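Local coordinates for protein ATP grasp ligase (Microcystis aeruginosa MRC, PDB 5IG9) that probably uses ATP to activate peptide carboxylates for ring-forming ligation in microviridin-type biosynthesis, at residues A[128-131]-A[132-136]; A[267-270]-A[271-275]. All blocks are in the same frame, centred on the assembly; numbering follows the deposited sequence.

Contact 1. Residues A[128-131]-A[132-136]; sequences QLQV and ARQLG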
loop_
_atom_site.group_PDB
_atom_site.type_symbol
_atom_site.label_atom_id
_atom_site.label_comp_id
_atom_site.label_asym_id
_atom_site.label_seq_id
_atom_site.Cartn_x
_atom_site.Cartn_y
_atom_site.Cartn_z
ATOM N N GLN A 128 3.138 -0.935 14.248
ATOM C CA GLN A 128 2.389 -0.202 15.262
ATOM C C GLN A 128 2.773 -0.668 16.661
ATOM O O GLN A 128 3.148 0.138 17.520
ATOM C CB GLN A 128 0.886 -0.378 15.041
ATOM C CG GLN A 128 0.354 0.142 13.720
ATOM C CD GLN A 128 -1.145 -0.025 13.631
ATOM O OE1 GLN A 128 -1.793 -0.389 14.608
ATOM N NE2 GLN A 128 -1.706 0.243 12.459
ATOM N N LEU A 129 2.691 -1.981 16.900
ATOM C CA LEU A 129 2.976 -2.521 18.226
ATOM C C LEU A 129 4.424 -2.273 18.628
ATOM O O LEU A 129 4.709 -1.923 19.778
ATOM C CB LEU A 129 2.661 -4.017 18.252
ATOM C CG LEU A 129 1.256 -4.409 17.783
ATOM C CD1 LEU A 129 1.150 -5.908 17.562
ATOM C CD2 LEU A 129 0.216 -3.941 18.782
ATOM N N GLN A 130 5.353 -2.442 17.686
ATOM C CA GLN A 130 6.767 -2.241 17.986
ATOM C C GLN A 130 7.063 -0.789 18.343
ATOM O O GLN A 130 7.821 -0.519 19.281
ATOM C CB GLN A 130 7.614 -2.682 16.797
ATOM C CG GLN A 130 9.050 -2.211 16.843
ATOM C CD GLN A 130 9.884 -2.845 15.752
ATOM O OE1 GLN A 130 10.125 -4.055 15.765
ATOM N NE2 GLN A 130 10.322 -2.036 14.793
ATOM N N VAL A 131 6.484 0.158 17.605
ATOM C CA VAL A 131 6.726 1.568 17.896
ATOM C C VAL A 131 6.042 1.971 19.196
ATOM O O VAL A 131 6.597 2.741 19.989
ATOM C CB VAL A 131 6.275 2.443 16.711
ATOM C CG1 VAL A 131 6.288 3.916 17.100
ATOM C CG2 VAL A 131 7.181 2.204 15.516
ATOM N N ALA A 132 4.834 1.453 19.441
ATOM C CA ALA A 132 4.152 1.733 20.701
ATOM C C ALA A 132 4.943 1.196 21.886
ATOM O O ALA A 132 5.039 1.852 22.931
ATOM C CB ALA A 132 2.746 1.136 20.685
ATOM N N ARG A 133 5.519 -0.000 21.744
ATOM C CA ARG A 133 6.314 -0.570 22.827
ATOM C C ARG A 133 7.602 0.216 23.048
ATOM O O ARG A 133 8.033 0.396 24.192
ATOM C CB ARG A 133 6.622 -2.036 22.536
ATOM C CG ARG A 133 7.380 -2.743 23.638
ATOM C CD ARG A 133 7.595 -4.207 23.303
ATOM N NE ARG A 133 8.396 -4.878 24.318
ATOM C CZ ARG A 133 9.717 -5.000 24.270
ATOM N NH1 ARG A 133 10.394 -4.496 23.247
ATOM N NH2 ARG A 133 10.362 -5.626 25.245
ATOM N N GLN A 134 8.230 0.694 21.969
ATOM C CA GLN A 134 9.396 1.558 22.114
ATOM C C GLN A 134 9.044 2.879 22.783
ATOM O O GLN A 134 9.931 3.541 23.332
ATOM C CB GLN A 134 10.042 1.808 20.751
ATOM C CG GLN A 134 10.698 0.579 20.141
ATOM C CD GLN A 134 11.123 0.793 18.705
ATOM O OE1 GLN A 134 10.733 1.777 18.073
ATOM N NE2 GLN A 134 11.925 -0.128 18.178
ATOM N N LEU A 135 7.772 3.272 22.757
ATOM C CA LEU A 135 7.308 4.481 23.420
ATOM C C LEU A 135 6.848 4.232 24.848
ATOM O O LEU A 135 6.353 5.161 25.492
ATOM C CB LEU A 135 6.169 5.111 22.621
ATOM C CG LEU A 135 6.547 5.689 21.261
ATOM C CD1 LEU A 135 5.292 6.086 20.528
ATOM C CD2 LEU A 135 7.481 6.878 21.421
ATOM N N GLY A 136 6.985 3.007 25.347
ATOM C CA GLY A 136 6.646 2.697 26.718
ATOM C C GLY A 136 5.246 2.176 26.945
ATOM O O GLY A 136 4.829 2.060 28.104
#

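Contact 2. Residues A[267-270]-A[271-275]; sequences LELM and KYFGL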
loop_
_atom_site.group_PDB
_atom_site.type_symbol
_atom_site.label_atom_id
_atom_site.label_comp_id
_atom_site.label_asym_id
_atom_site.label_seq_id
_atom_site.Cartn_x
_atom_site.Cartn_y
_atom_site.Cartn_z
ATOM N N LEU A 267 0.126 10.581 21.598
ATOM C CA LEU A 267 0.474 11.697 20.728
ATOM C C LEU A 267 1.830 11.480 20.071
ATOM O O LEU A 267 2.017 11.821 18.899
ATOM C CB LEU A 267 0.457 13.006 21.511
ATOM C CG LEU A 267 -0.924 13.579 21.819
ATOM C CD1 LEU A 267 -0.775 14.897 22.552
ATOM C CD2 LEU A 267 -1.742 13.755 20.546
ATOM N N GLU A 268 2.792 10.913 20.805
ATOM C CA GLU A 268 4.066 10.581 20.178
ATOM C C GLU A 268 3.901 9.477 19.147
ATOM O O GLU A 268 4.655 9.422 18.170
ATOM C CB GLU A 268 5.095 10.164 21.226
ATOM C CG GLU A 268 5.429 11.242 22.233
ATOM C CD GLU A 268 6.903 11.269 22.585
ATOM O OE1 GLU A 268 7.740 11.077 21.674
ATOM O OE2 GLU A 268 7.228 11.479 23.773
ATOM N N LEU A 269 2.928 8.589 19.350
ATOM C CA LEU A 269 2.641 7.561 18.357
ATOM C C LEU A 269 2.076 8.178 17.086
ATOM O O LEU A 269 2.461 7.798 15.975
ATOM C CB LEU A 269 1.673 6.531 18.939
ATOM C CG LEU A 269 1.503 5.228 18.162
ATOM C CD1 LEU A 269 2.776 4.399 18.213
ATOM C CD2 LEU A 269 0.328 4.451 18.719
ATOM N N MET A 270 1.164 9.141 17.229
ATOM C CA MET A 270 0.644 9.855 16.067
ATOM C C MET A 270 1.751 10.631 15.363
ATOM O O MET A 270 1.834 10.637 14.130
ATOM C CB MET A 270 -0.480 10.800 16.493
ATOM C CG MET A 270 -1.629 10.120 17.217
ATOM S SD MET A 270 -2.711 9.180 16.130
ATOM C CE MET A 270 -3.441 10.505 15.174
ATOM N N LYS A 271 2.619 11.289 16.136
ATOM C CA LYS A 271 3.667 12.111 15.539
ATOM C C LYS A 271 4.691 11.263 14.794
ATOM O O LYS A 271 5.229 11.691 13.767
ATOM C CB LYS A 271 4.349 12.954 16.616
ATOM C CG LYS A 271 5.343 13.958 16.064
ATOM C CD LYS A 271 5.962 14.816 17.156
ATOM C CE LYS A 271 6.871 13.996 18.057
ATOM N NZ LYS A 271 7.832 14.858 18.801
ATOM N N TYR A 272 4.977 10.059 15.294
ATOM C CA TYR A 272 5.929 9.193 14.607
ATOM C C TYR A 272 5.427 8.829 13.215
ATOM O O TYR A 272 6.165 8.927 12.228
ATOM C CB TYR A 272 6.199 7.931 15.428
ATOM C CG TYR A 272 7.027 6.914 14.676
ATOM C CD1 TYR A 272 8.411 7.012 14.632
ATOM C CD2 TYR A 272 6.421 5.865 13.991
ATOM C CE1 TYR A 272 9.170 6.089 13.936
ATOM C CE2 TYR A 272 7.171 4.944 13.292
ATOM C CZ TYR A 272 8.542 5.057 13.266
ATOM O OH TYR A 272 9.284 4.131 12.567
ATOM N N PHE A 273 4.168 8.407 13.118
ATOM C CA PHE A 273 3.602 8.016 11.834
ATOM C C PHE A 273 3.162 9.204 10.989
ATOM O O PHE A 273 2.850 9.015 9.809
ATOM C CB PHE A 273 2.421 7.063 12.045
ATOM C CG PHE A 273 2.827 5.701 12.523
ATOM C CD1 PHE A 273 3.523 4.842 11.688
ATOM C CD2 PHE A 273 2.518 5.277 13.805
ATOM C CE1 PHE A 273 3.902 3.587 12.123
ATOM C CE2 PHE A 273 2.894 4.023 14.245
ATOM C CZ PHE A 273 3.587 3.179 13.402
ATOM N N GLY A 274 3.137 10.410 11.556
ATOM C CA GLY A 274 2.726 11.590 10.820
ATOM C C GLY A 274 1.234 11.743 10.640
ATOM O O GLY A 274 0.793 12.307 9.632
ATOM N N LEU A 275 0.437 11.265 11.586
ATOM C CA LEU A 275 -1.009 11.280 11.452
ATOM C C LEU A 275 -1.619 12.439 12.227
ATOM O O LEU A 275 -1.134 12.824 13.294
ATOM C CB LEU A 275 -1.615 9.963 11.939
ATOM C CG LEU A 275 -1.225 8.707 11.160
ATOM C CD1 LEU A 275 -1.947 7.489 11.713
ATOM C CD2 LEU A 275 -1.511 8.876 9.678
#

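Contact 1. Residues A[128-131]-A[132-136]
Q130 and Q134 run side by side, one turn apart, near the C-terminal end of helix 125-134, which closes in a Schellman motif with G136 in positive phi. Both side chains point the same way and their amide planes are only 23° apart, yet the amides themselves do not pair: NE2 of Q134 lies beside the methylene CG of Q130 at 3.8 Å. Q130 leaves the helix with CG anti to its own N (chi1 166°) and stays extended beyond CG; its NE2 donates to the carbonyl of S107 of the second subunit, so this glutamine is held at the dimer interface while its methylene part flanks Q134.

The second pair is apolar. V131 and L135 also lie alongside each other, with CG1 of the valine 4.2 Å from CD1 of the leucine, an apolar contact in the last turn, on the side where both residues also touch L269 of helix 260-273. With chi1 at 170°, V131 sets CG1 beside its carbonyl carbon, on the side of the following turn where L135 lies.

Beneath these side chains the backbone keeps its i to i+4 bonds: A132 N to Q128 O is 2.9 Å, and R133 N to L129 O is also 2.9 Å. Q134 N reaches Q130 O at 3.0 Å, but the bond from L135 N to V131 O is weak, consistent with the helix ending here. The buried amide of Q128 is satisfied at both atoms, NE2 by the carbonyl of A122 and OE1 by the NH of I295 in strand 290-296. At the terminus, G136 N turns back to R133 O at 3.0 Å.

Contact 2. Residues A[267-270]-A[271-275]
L269 and F273 lie side by side on one flank of helix 260-273 and point the same way, the leucine methyl CD1 meeting ring carbon CE2 at 4.0 Å. On another flank M270 crosses L275 at about a right angle. Bent at both chi2 (-75°) and chi3 (-67°), the methionine chain swings its terminal CE to within 3.8 Å of CB of L275.

That second pairing depends on how the helix ends. G274, in positive phi, is the C' residue of a Schellman motif and reverses the chain, so that L275 N donates to M270 O at 3.0 Å; the bonds from G274 N to M270 O and to K271 O are weak. One carbonyl thus gathers the closing turn. Just before it, F273 N to L269 O is a weak bond of 3.4 Å, whereas Y272 N still reaches E268 O at 3.0 Å.

The F273 ring is also met by its neighbour in sequence: CD2 of Y272 sits 3.7 Å above the ring plane, over its centre. An alanine in place of F273 would probably leave CD1 of L269 without its ring partner and deprive the Y272 ring edge of the face it rests on.

Farther out, E268 forms a salt bridge with K264 one turn earlier. Strand 290-296 lies against L269, M270 and L275 through F292 and I295, while helix 116-122 covers Y272, F273 and L275, and L127 of helix 125-134 also packs on F273.

In the fold
Contacts 1 and 2 are the C-terminal ends of two helices, 125-134 and 260-273, distant in sequence but packed directly together, their centres about 11 Å apart. L269 of contact 2 fits against contact 1, its CD1 lying 3.7 Å from V131 CG1, while L135 CD1 approaches L269 N at 3.6 Å. Beside them, V131 CG2 meets Y272 CE2 at 3.5 Å. A polar link is added by Q265 of helix 260-273, whose NE2 donates to the carbonyl of L135 just past the end of helix 125-134. Both ends rest on strand 290-296: both pack on F292, while I295 gives its NH to Q128 and its side chain to M270 and L275. Of the two, only contact 1 touches the second subunit.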